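Local coordinates for protein glutamate racemase (Bacillus anthracis, PDB 2DWU) that is an alpha/beta enzyme of the Asp/Glu/hydantoin racemase family, built round two parallel beta-sheets and modelled with D-glutamic acid bound in a two-chain assembly, at residues 105-110 with 181-186; 133-136 with 142-145. All coordinates share one frame; numbering follows the deposited sequence.

Interaction 1 of 2, residues 105-110 with 181-186; sequences RAAIKV and IDTLIL
Helix-on-sheet packing of an alpha/beta fold brings Ala107 and Val110 of helix 100-110 against Thr183 and Ile185 of strand 183-187, an inner strand of the four-stranded parallel sheet. The short axes run nearly antiparallel, 162° between their directions, and approach to 8.8 Å, a separation bridged by small and branched side chains. Thr183 and Ile185 stand two apart on the strand and so share the face turned to the helix, whereas Leu184 between them faces helix 195-202.

The Ala107 methyl points into the joint and fits between these two residues: its CB is 3.6 Å from Ile185 CD1 and 3.9 Å from Thr183 CG2. The CB of Ile185 does not itself aim at the helix; with CG1 anti to the carbonyl carbon (chi1 -61°) and the chain extended beyond it, CD1 is carried to Ala107. One turn of helix further on, Val110 CG2 meets Thr183 CG2 at 3.6 Å, the two branched side chains crossing obliquely. Ile209 of strand 207-210 packs on Ala107, Val110 and Thr183 alike.

Polar groups gather at the helix C terminus. Asp182 OD1 accepts from Thr183 OG1 and from Thr111 OG1, while OD2 accepts from the backbone N of both Lys112 and Lys113. Four bonds thus grip this carboxylate, three of them from the chain leaving the helix and one from its own neighbour Thr183. A water placed to donate lies 2.8 Å from Val110 O and 3.0 Å from Asp182 O, but further acceptors compete for its two protons, so neither bond need be permanently made. The Thr183 hydroxyl reaches its acid from above the carboxylate plane, 51° out of it, with OG1 2.9 Å from Asp182 OD1.

Interaction 2 of 2, residues 133-136 with 142-145; sequences ALHE and KVHS
The imidazole of His135 meets Val143 obliquely: the methyl CG2 of Val143 approaches the ring at its far end, 4.1 Å from NE2, and the imidazole and the valine run by one another head to tail. NE2 has its polar partner just before the strand, in a hydrogen bond to the backbone O of Leu141. Since a carbonyl can only accept, the bond implies a proton on NE2, and it should restrict rotation of the ring beside the valine.

This is the return half of a beta-alpha-beta crossover. Strand 115-120 leads through helices 122-127 and 129-137 to strand 142-147, which lies parallel to it at the border of the four-stranded sheet; backbone bonds from Lys142 and His144 to Ile116 document the pairing. Only a short loop separates helix and strand, and the nearest CA atoms, those of Leu134 and Val143, are 8.0 Å apart.

Leu134 and Val143 aim their CB atoms at each other and make the closest contact between the segments. Leu134 CD1 reaches both branches of the valine, lying 3.6 Å from Val143 CG2 and 3.7 Å from Val143 CG1. With CG1 anti to the backbone N (chi1 -173°), Val143 presents its two methyls as a fork to the helix. Leu134 also packs on Ile116 of the neighbouring strand, while the backbone O of His135 accepts a hydrogen bond from Lys32 of the second subunit. Val143 CG2 is the atom common to both helix residues: besides CD1 and the histidine NE2, it lies 4.1 Å from Leu134 CB.

In the fold
Along the chain, both segments of interaction 2 fall between the two segments of interaction 1, and both contacts reach the four-stranded parallel sheet, the first at an inner strand and the second at a border strand. Their centres are 10 Å apart, and they touch twice: Ile108 CG1 packs on Leu134 CD2 at 3.9 Å, joining the two helices, and Ile181 CG2 lies 3.7 Å from His144 CD2. Both also contact the second subunit, where Lys109 NZ forms a salt bridge with Glu214 of that chain. Neither includes a residue of the D-glutamic acid pocket; the side chain of Ile185, in interaction 1, is about 11 Å from the bound D-glutamic acid.

Interaction 1 of 2, residues 105-110 with 181-186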
loop_
_atom_site.group_PDB
_atom_site.type_symbol
_atom_site.label_atom_id
_atom_site.label_comp_id
_atom_site.label_asym_id
_atom_site.label_seq_id
_atom_site.Cartn_x
_atom_site.Cartn_y
_atom_site.Cartn_z
ATOM N N ARG B 105 -7.739 1.820 3.151
ATOM C CA ARG B 105 -7.304 1.350 1.837
ATOM C C ARG B 105 -6.787 -0.098 1.907
ATOM O O ARG B 105 -7.086 -0.939 1.041
ATOM C CB ARG B 105 -6.207 2.292 1.308
ATOM C CG ARG B 105 -6.124 2.306 -0.214
ATOM C CD ARG B 105 -4.957 3.211 -0.665
ATOM N NE ARG B 105 -4.959 4.517 0.011
ATOM C CZ ARG B 105 -5.859 5.493 -0.154
ATOM N NH1 ARG B 105 -6.883 5.361 -1.007
ATOM N NH2 ARG B 105 -5.743 6.623 0.564
ATOM N N ALA B 106 -5.989 -0.396 2.931
ATOM C CA ALA B 106 -5.455 -1.722 3.082
ATOM C C ALA B 106 -6.578 -2.735 3.389
ATOM O O ALA B 106 -6.516 -3.901 2.974
ATOM C CB ALA B 106 -4.384 -1.726 4.216
ATOM N N ALA B 107 -7.587 -2.286 4.129
ATOM C CA ALA B 107 -8.710 -3.168 4.460
ATOM C C ALA B 107 -9.429 -3.595 3.175
ATOM O O ALA B 107 -9.819 -4.762 3.028
ATOM C CB ALA B 107 -9.680 -2.433 5.407
ATOM N N ILE B 108 -9.603 -2.659 2.248
ATOM C CA ILE B 108 -10.257 -2.968 0.969
ATOM C C ILE B 108 -9.400 -3.974 0.193
ATOM O O ILE B 108 -9.914 -4.877 -0.472
ATOM C CB ILE B 108 -10.473 -1.660 0.147
ATOM C CG1 ILE B 108 -11.614 -0.865 0.806
ATOM C CG2 ILE B 108 -10.839 -1.956 -1.309
ATOM C CD1 ILE B 108 -11.874 0.488 0.183
ATOM N N LYS B 109 -8.081 -3.833 0.285
ATOM C CA LYS B 109 -7.195 -4.758 -0.413
ATOM C C LYS B 109 -7.272 -6.198 0.126
ATOM O O LYS B 109 -7.262 -7.167 -0.650
ATOM C CB LYS B 109 -5.747 -4.236 -0.323
ATOM C CG LYS B 109 -4.732 -5.167 -0.995
ATOM C CD LYS B 109 -3.306 -4.685 -0.747
ATOM C CE LYS B 109 -2.300 -5.804 -0.954
ATOM N NZ LYS B 109 -1.149 -5.618 -0.015
ATOM N N VAL B 110 -7.385 -6.364 1.447
ATOM C CA VAL B 110 -7.377 -7.702 2.012
ATOM C C VAL B 110 -8.724 -8.377 2.225
ATOM O O VAL B 110 -8.763 -9.606 2.353
ATOM C CB VAL B 110 -6.596 -7.764 3.363
ATOM C CG1 VAL B 110 -5.218 -7.207 3.179
ATOM C CG2 VAL B 110 -7.330 -7.023 4.455
ATOM N N ILE B 181 -17.191 -10.391 10.104
ATOM C CA ILE B 181 -16.134 -9.585 9.469
ATOM C C ILE B 181 -14.986 -10.509 9.095
ATOM O O ILE B 181 -14.844 -11.585 9.672
ATOM C CB ILE B 181 -15.551 -8.495 10.425
ATOM C CG1 ILE B 181 -14.929 -9.144 11.672
ATOM C CG2 ILE B 181 -16.611 -7.497 10.793
ATOM C CD1 ILE B 181 -14.110 -8.117 12.487
ATOM N N ASP B 182 -14.173 -10.126 8.114
ATOM C CA ASP B 182 -13.008 -10.933 7.795
ATOM C C ASP B 182 -11.744 -10.070 7.848
ATOM O O ASP B 182 -10.656 -10.542 7.548
ATOM C CB ASP B 182 -13.138 -11.633 6.418
ATOM C CG ASP B 182 -13.115 -10.670 5.230
ATOM O OD1 ASP B 182 -13.027 -9.435 5.413
ATOM O OD2 ASP B 182 -13.193 -11.191 4.087
ATOM N N THR B 183 -11.911 -8.816 8.260
ATOM C CA THR B 183 -10.809 -7.853 8.334
ATOM C C THR B 183 -11.044 -6.934 9.539
ATOM O O THR B 183 -12.178 -6.566 9.807
ATOM C CB THR B 183 -10.809 -7.007 7.024
ATOM O OG1 THR B 183 -10.663 -7.886 5.895
ATOM C CG2 THR B 183 -9.664 -5.972 7.031
ATOM N N LEU B 184 -9.988 -6.576 10.277
ATOM C CA LEU B 184 -10.127 -5.685 11.429
ATOM C C LEU B 184 -9.020 -4.640 11.362
ATOM O O LEU B 184 -7.840 -4.990 11.310
ATOM C CB LEU B 184 -9.981 -6.451 12.758
ATOM C CG LEU B 184 -9.937 -5.485 13.959
ATOM C CD1 LEU B 184 -11.329 -4.980 14.233
ATOM C CD2 LEU B 184 -9.345 -6.178 15.191
ATOM N N ILE B 185 -9.406 -3.373 11.353
ATOM C CA ILE B 185 -8.430 -2.292 11.347
ATOM C C ILE B 185 -8.116 -1.880 12.784
ATOM O O ILE B 185 -9.032 -1.580 13.572
ATOM C CB ILE B 185 -8.971 -1.068 10.594
ATOM C CG1 ILE B 185 -9.257 -1.437 9.129
ATOM C CG2 ILE B 185 -7.941 0.109 10.700
ATOM C CD1 ILE B 185 -10.033 -0.344 8.363
ATOM N N LEU B 186 -6.834 -1.904 13.152
ATOM C CA LEU B 186 -6.428 -1.437 14.482
ATOM C C LEU B 186 -6.345 0.094 14.385
ATOM O O LEU B 186 -5.276 0.661 14.091
ATOM C CB LEU B 186 -5.059 -2.018 14.841
ATOM C CG LEU B 186 -4.953 -3.530 14.854
ATOM C CD1 LEU B 186 -3.547 -3.951 15.357
ATOM C CD2 LEU B 186 -6.034 -4.121 15.779
HETATM O O HOH W 1 -9.291 -10.669 4.845
#

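Interaction 2 of 2, residues 133-136 with 142-145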
loop_
_atom_site.group_PDB
_atom_site.type_symbol
_atom_site.label_atom_id
_atom_site.label_comp_id
_atom_site.label_asym_id
_atom_site.label_seq_id
_atom_site.Cartn_x
_atom_site.Cartn_y
_atom_site.Cartn_z
ATOM N N ALA B 133 -14.471 6.938 5.040
ATOM C CA ALA B 133 -13.350 6.696 4.138
ATOM C C ALA B 133 -13.546 5.426 3.329
ATOM O O ALA B 133 -13.233 5.382 2.127
ATOM C CB ALA B 133 -12.038 6.607 4.934
ATOM N N LEU B 134 -14.017 4.381 3.998
ATOM C CA LEU B 134 -14.241 3.125 3.323
ATOM C C LEU B 134 -15.297 3.268 2.235
ATOM O O LEU B 134 -15.093 2.788 1.115
ATOM C CB LEU B 134 -14.651 2.047 4.326
ATOM C CG LEU B 134 -13.458 1.513 5.155
ATOM C CD1 LEU B 134 -13.946 0.776 6.416
ATOM C CD2 LEU B 134 -12.643 0.591 4.245
ATOM N N HIS B 135 -16.396 3.941 2.554
ATOM C CA HIS B 135 -17.471 4.091 1.570
ATOM C C HIS B 135 -17.136 4.994 0.417
ATOM O O HIS B 135 -17.705 4.843 -0.664
ATOM C CB HIS B 135 -18.758 4.536 2.270
ATOM C CG HIS B 135 -19.432 3.418 2.990
ATOM N ND1 HIS B 135 -20.335 3.625 4.008
ATOM C CD2 HIS B 135 -19.313 2.077 2.857
ATOM C CE1 HIS B 135 -20.741 2.455 4.476
ATOM N NE2 HIS B 135 -20.138 1.501 3.796
ATOM N N GLU B 136 -16.185 5.892 0.632
ATOM C CA GLU B 136 -15.750 6.764 -0.454
ATOM C C GLU B 136 -15.104 5.898 -1.528
ATOM O O GLU B 136 -15.230 6.183 -2.712
ATOM C CB GLU B 136 -14.744 7.786 0.052
ATOM C CG GLU B 136 -14.378 8.837 -0.987
ATOM C CD GLU B 136 -13.521 9.961 -0.418
ATOM O OE1 GLU B 136 -13.286 10.955 -1.143
ATOM O OE2 GLU B 136 -13.081 9.861 0.745
ATOM N N LYS B 142 -19.620 -3.370 4.271
ATOM C CA LYS B 142 -20.323 -3.330 5.540
ATOM C C LYS B 142 -19.210 -3.041 6.553
ATOM O O LYS B 142 -18.213 -3.780 6.618
ATOM C CB LYS B 142 -20.959 -4.682 5.854
ATOM C CG LYS B 142 -21.771 -4.663 7.142
ATOM C CD LYS B 142 -22.841 -3.578 7.113
ATOM C CE LYS B 142 -23.762 -3.688 8.341
ATOM N NZ LYS B 142 -24.717 -2.555 8.474
ATOM N N VAL B 143 -19.379 -1.978 7.328
ATOM C CA VAL B 143 -18.369 -1.566 8.297
ATOM C C VAL B 143 -18.944 -1.590 9.699
ATOM O O VAL B 143 -20.006 -1.008 9.960
ATOM C CB VAL B 143 -17.856 -0.122 7.989
ATOM C CG1 VAL B 143 -16.651 0.256 8.909
ATOM C CG2 VAL B 143 -17.425 -0.017 6.506
ATOM N N HIS B 144 -18.244 -2.271 10.602
ATOM C CA HIS B 144 -18.670 -2.343 12.000
ATOM C C HIS B 144 -17.622 -1.595 12.799
ATOM O O HIS B 144 -16.481 -2.049 12.859
ATOM C CB HIS B 144 -18.713 -3.794 12.448
ATOM C CG HIS B 144 -19.782 -4.591 11.762
ATOM N ND1 HIS B 144 -21.122 -4.431 12.051
ATOM C CD2 HIS B 144 -19.713 -5.522 10.777
ATOM C CE1 HIS B 144 -21.832 -5.233 11.268
ATOM N NE2 HIS B 144 -21.005 -5.902 10.485
ATOM N N SER B 145 -18.019 -0.482 13.416
ATOM C CA SER B 145 -17.098 0.370 14.170
ATOM C C SER B 145 -17.402 0.313 15.663
ATOM O O SER B 145 -18.524 0.595 16.087
ATOM C CB SER B 145 -17.204 1.799 13.633
ATOM O OG SER B 145 -16.954 1.790 12.236
#